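Long-range contacts in ABC-type metal ion transport system, periplasmic component (Vibrio vulnificus, PDB 3K2D), which binds methionine between two alpha/beta lobes, probably as the substrate-binding lipoprotein of an ABC importer, and activates Toll-like receptor 2: residues 22-27 with 221-226; 94-99 with 169-174. The protein carries 4 engineered substitutions. All coordinates share one frame; numbering follows the deposited sequence.

Contact 1: 22-27 with 221-226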
# COMPACT_ATOMS: atom_id res chain seq x y z
N GLU A 22 15.33 -4.55 0.27
CA GLU A 22 16.64 -5.13 0.04
C GLU A 22 17.72 -4.21 0.60
O GLU A 22 18.68 -4.67 1.22
CB GLU A 22 16.87 -5.33 -1.45
CG GLU A 22 17.63 -6.59 -1.80
CD GLU A 22 16.70 -7.74 -2.15
OE1 GLU A 22 15.92 -7.58 -3.11
OE2 GLU A 22 16.76 -8.79 -1.47
N VAL A 23 17.57 -2.91 0.38
CA VAL A 23 18.55 -1.97 0.88
C VAL A 23 18.50 -1.93 2.40
O VAL A 23 19.53 -1.94 3.07
CB VAL A 23 18.31 -0.58 0.30
CG1 VAL A 23 19.43 0.37 0.73
CG2 VAL A 23 18.22 -0.68 -1.21
N ALA A 24 17.29 -1.89 2.95
CA ALA A 24 17.10 -1.87 4.39
C ALA A 24 17.82 -3.08 4.99
O ALA A 24 18.51 -2.97 6.01
CB ALA A 24 15.62 -1.93 4.71
N ALA A 25 17.67 -4.23 4.34
CA ALA A 25 18.31 -5.46 4.80
C ALA A 25 19.82 -5.28 4.72
O ALA A 25 20.57 -5.79 5.54
CB ALA A 25 17.89 -6.63 3.94
N LYS A 26 20.26 -4.55 3.70
CA LYS A 26 21.66 -4.30 3.51
C LYS A 26 22.15 -3.46 4.70
O LYS A 26 23.12 -3.81 5.37
CB LYS A 26 21.87 -3.57 2.18
CG LYS A 26 23.30 -3.17 1.87
CD LYS A 26 23.35 -2.30 0.62
CE LYS A 26 24.74 -1.69 0.39
NZ LYS A 26 25.11 -0.69 1.44
N VAL A 27 21.46 -2.36 4.96
CA VAL A 27 21.82 -1.47 6.06
C VAL A 27 21.76 -2.16 7.42
O VAL A 27 22.54 -1.86 8.32
CB VAL A 27 20.92 -0.22 6.06
CG1 VAL A 27 21.08 0.56 7.37
CG2 VAL A 27 21.28 0.68 4.87
N LYS A 221 14.81 0.64 12.31
CA LYS A 221 15.78 1.73 12.27
C LYS A 221 16.52 1.74 10.93
O LYS A 221 16.69 2.78 10.29
CB LYS A 221 16.77 1.59 13.43
CG LYS A 221 17.20 2.93 14.03
CD LYS A 221 18.18 2.79 15.20
CE LYS A 221 17.55 2.18 16.45
NZ LYS A 221 17.21 0.73 16.30
N ALA A 222 16.95 0.57 10.49
CA ALA A 222 17.66 0.45 9.23
C ALA A 222 16.82 0.96 8.05
O ALA A 222 17.34 1.57 7.12
CB ALA A 222 18.05 -1.01 9.01
N TYR A 223 15.51 0.70 8.10
CA TYR A 223 14.59 1.08 7.04
C TYR A 223 14.36 2.58 7.01
O TYR A 223 13.91 3.12 6.00
CB TYR A 223 13.25 0.37 7.26
CG TYR A 223 12.41 0.09 6.02
CD1 TYR A 223 11.84 1.13 5.28
CD2 TYR A 223 12.16 -1.22 5.62
CE1 TYR A 223 11.02 0.86 4.16
CE2 TYR A 223 11.35 -1.50 4.52
CZ TYR A 223 10.78 -0.46 3.79
OH TYR A 223 9.97 -0.76 2.71
N GLN A 224 14.67 3.25 8.11
CA GLN A 224 14.46 4.69 8.20
C GLN A 224 15.74 5.48 7.99
O GLN A 224 15.74 6.70 8.15
CB GLN A 224 13.85 5.05 9.55
CG GLN A 224 12.64 4.21 9.89
CD GLN A 224 12.04 4.57 11.23
OE1 GLN A 224 12.75 4.80 12.20
NE2 GLN A 224 10.72 4.61 11.29
N THR A 225 16.83 4.79 7.64
CA THR A 225 18.10 5.46 7.42
C THR A 225 18.06 6.27 6.15
O THR A 225 17.20 6.07 5.29
CB THR A 225 19.28 4.46 7.30
OG1 THR A 225 19.04 3.57 6.19
CG2 THR A 225 19.47 3.67 8.60
N GLU A 226 19.01 7.20 6.02
CA GLU A 226 19.09 8.06 4.85
C GLU A 226 19.40 7.23 3.60
O GLU A 226 18.92 7.56 2.50
CB GLU A 226 20.19 9.10 5.06
CG GLU A 226 20.04 10.36 4.22
CD GLU A 226 18.99 11.32 4.76
OE1 GLU A 226 19.05 11.64 5.97
OE2 GLU A 226 18.10 11.75 3.99
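Val27 directs CG1 away from its backbone N (chi1 167°) and into the step between Ala222 and Thr225, while Tyr223 turns its ring back along helix 16-32, CG trans to its own N (chi1 -152°), where it meets Ala24. Two apolar patches result. In one, Ala24 CB lies 3.6 Å from Tyr223 CD2, approaching the ring obliquely, nearest CD2 and then CG. In the other, Val27 CG1 sits 3.8 Å from Ala222 CB and 3.7 Å from Thr225 CG2, the valine and threonine meeting tip to tip. Ala222 CB also rests 3.6 Å from Ala24 O, so the small methyl groups allow close backbone approach: the CA atoms of Ala24 and Tyr223 are 4.7 Å apart. The 213 Å² between the segments is buried without a hydrogen bond across them, the contacts being chiefly apolar. Both helices belong to the lobe built on the five-stranded mixed sheet 36-41, 8-13, 58-63, 202-207, 78-83, whose 2-1-3-5-4 order is that of type II periplasmic binding proteins; helix 16-32 follows strand 8-13, which lies between 36-41 and 58-63, and helix 214-223 follows the antiparallel strand 202-207. The chain then turns at Gln224 and restarts as helix 226-235, with Thr225 as N-cap. The Thr225 hydroxyl points back and donates to Ala222 O (OG1 to O 2.8 Å, C=O...donor angle 150°), which also accepts from Thr225 N at 3.3 Å, both donors on one face of the carbonyl plane. These two bonds are consistent with the threonine being held with CG2 toward Val27. Outside the pair, Val23 packs on Val228 and Ala231 of helix 226-235, Val27 touches Glu227, and Lys26 NZ forms salt bridges with Glu227 and with Glu30 of its own helix.

Contact 2: 94-99 with 169-174; sequences KQVKSV and VALSII
Val96 CG2 makes the apolar contact with the start of strand 171-174, lying 4.2 Å from Leu171 CD1 and 4.1 Å from Ala170 O. The site is at the surface of the second alpha/beta lobe of a periplasmic binding protein fold, where the loop leaving strand 90-92 packs on the start of the central strand 171-174, antiparallel to 90-92. Gln95, exposed to solvent, lies beside the same backbone, CB 4.3 Å from Ala170 O; its first torsion (chi1 -47°) leaves CG 4.5 Å from Val169 O. The direct contact is loose, 179 Å² with no hydrogen bond from segment to segment, and waters link the polar groups instead. One water donates to Gln95 OE1 at 3.0 Å and to Val169 O at 2.8 Å. A second accepts from Lys94 N and may donate to Val169 O at 3.2 Å, although it has more acceptors in reach than protons. Further out, backbone bonds of Ser172 to Tyr92 and of Leu171 to Ala109 set 171-174 between strands 90-92 and 107-111, while Phe192 touches both Leu171 and Val99. Ser93 OG positions both sides, being hydrogen-bonded to Gln95 N, to Val96 N and to Ala170 O.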
# COMPACT_ATOMS: atom_id res chain seq x y z
N LYS A 94 -5.16 5.39 -19.52
CA LYS A 94 -4.54 5.25 -20.83
C LYS A 94 -5.42 6.00 -21.84
O LYS A 94 -5.17 5.94 -23.04
CB LYS A 94 -4.46 3.76 -21.22
CG LYS A 94 -3.89 2.87 -20.14
CD LYS A 94 -2.62 2.11 -20.55
CE LYS A 94 -2.92 0.87 -21.38
NZ LYS A 94 -1.68 0.06 -21.62
N GLN A 95 -6.42 6.72 -21.34
CA GLN A 95 -7.35 7.44 -22.20
C GLN A 95 -7.40 8.95 -21.98
O GLN A 95 -7.36 9.73 -22.94
CB GLN A 95 -8.75 6.87 -22.00
CG GLN A 95 -8.82 5.36 -22.04
CD GLN A 95 -8.47 4.80 -23.40
OE1 GLN A 95 -8.42 3.59 -23.60
NE2 GLN A 95 -8.21 5.69 -24.35
N VAL A 96 -7.54 9.36 -20.72
CA VAL A 96 -7.62 10.78 -20.42
C VAL A 96 -6.40 11.28 -19.66
O VAL A 96 -5.66 10.51 -19.05
CB VAL A 96 -8.89 11.11 -19.59
CG1 VAL A 96 -10.13 10.87 -20.42
CG2 VAL A 96 -8.92 10.25 -18.32
N LYS A 97 -6.21 12.59 -19.70
CA LYS A 97 -5.09 13.24 -19.05
C LYS A 97 -5.64 14.12 -17.92
O LYS A 97 -4.90 14.60 -17.07
CB LYS A 97 -4.33 14.08 -20.08
CG LYS A 97 -3.05 14.70 -19.60
CD LYS A 97 -2.52 15.72 -20.61
CE LYS A 97 -1.32 16.50 -20.04
NZ LYS A 97 -0.78 17.54 -20.99
N SER A 98 -6.96 14.31 -17.91
CA SER A 98 -7.61 15.12 -16.88
C SER A 98 -8.99 14.58 -16.57
O SER A 98 -9.62 13.90 -17.39
CB SER A 98 -7.74 16.57 -17.35
OG SER A 98 -8.82 16.71 -18.25
N VAL A 99 -9.47 14.88 -15.37
CA VAL A 99 -10.77 14.42 -14.92
C VAL A 99 -11.91 15.21 -15.55
O VAL A 99 -12.95 14.66 -15.90
CB VAL A 99 -10.84 14.49 -13.37
CG1 VAL A 99 -12.26 14.75 -12.90
CG2 VAL A 99 -10.33 13.20 -12.79
N VAL A 169 -11.23 0.12 -18.42
CA VAL A 169 -12.00 1.24 -17.88
C VAL A 169 -11.40 2.56 -18.30
O VAL A 169 -10.32 2.61 -18.87
CB VAL A 169 -12.06 1.18 -16.35
CG1 VAL A 169 -12.70 -0.13 -15.91
CG2 VAL A 169 -10.67 1.33 -15.76
N ALA A 170 -12.12 3.64 -18.00
CA ALA A 170 -11.65 4.97 -18.36
C ALA A 170 -10.52 5.44 -17.45
O ALA A 170 -9.63 6.19 -17.88
CB ALA A 170 -12.81 5.96 -18.29
N LEU A 171 -10.53 4.99 -16.21
CA LEU A 171 -9.51 5.41 -15.26
C LEU A 171 -9.49 4.50 -14.02
O LEU A 171 -10.53 4.03 -13.57
CB LEU A 171 -9.79 6.87 -14.88
CG LEU A 171 -8.88 7.63 -13.91
CD1 LEU A 171 -8.89 9.10 -14.27
CD2 LEU A 171 -9.34 7.40 -12.47
N SER A 172 -8.30 4.26 -13.49
CA SER A 172 -8.15 3.40 -12.32
C SER A 172 -7.25 3.98 -11.25
O SER A 172 -6.18 4.50 -11.53
CB SER A 172 -7.56 2.05 -12.73
OG SER A 172 -8.32 1.43 -13.75
N ILE A 173 -7.70 3.88 -10.00
CA ILE A 173 -6.92 4.33 -8.86
C ILE A 173 -6.15 3.08 -8.45
O ILE A 173 -6.75 2.09 -8.03
CB ILE A 173 -7.83 4.85 -7.73
CG1 ILE A 173 -8.44 6.19 -8.17
CG2 ILE A 173 -7.04 5.01 -6.43
CD1 ILE A 173 -9.45 6.78 -7.20
N ILE A 174 -4.83 3.12 -8.60
CA ILE A 174 -3.98 1.98 -8.30
C ILE A 174 -2.96 2.26 -7.21
O ILE A 174 -2.34 3.32 -7.21
CB ILE A 174 -3.19 1.57 -9.57
CG1 ILE A 174 -4.16 1.42 -10.75
CG2 ILE A 174 -2.42 0.29 -9.33
CD1 ILE A 174 -3.47 1.14 -12.09
O HOH W 1 -7.39 3.81 -18.90
O HOH W 2 -10.19 2.13 -21.64

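Contact 1 and contact 2 lie in different lobes, on opposite sides of the chain's centre, with centres 35 Å apart and nearest atoms about 16 Å apart, so neither touches the other. Along the chain, the loop and strand of contact 2 fall between the two helices of contact 1. The methionine site draws on both lobes. The Tyr223 side chain of contact 1 is about 9 Å from the bound methionine, and the pocket residue Asn202 opens the strand that precedes the helix carrying Tyr223. In contact 2, segment 169-174 runs directly into Asn175 and nearby Thr177, which line the same pocket.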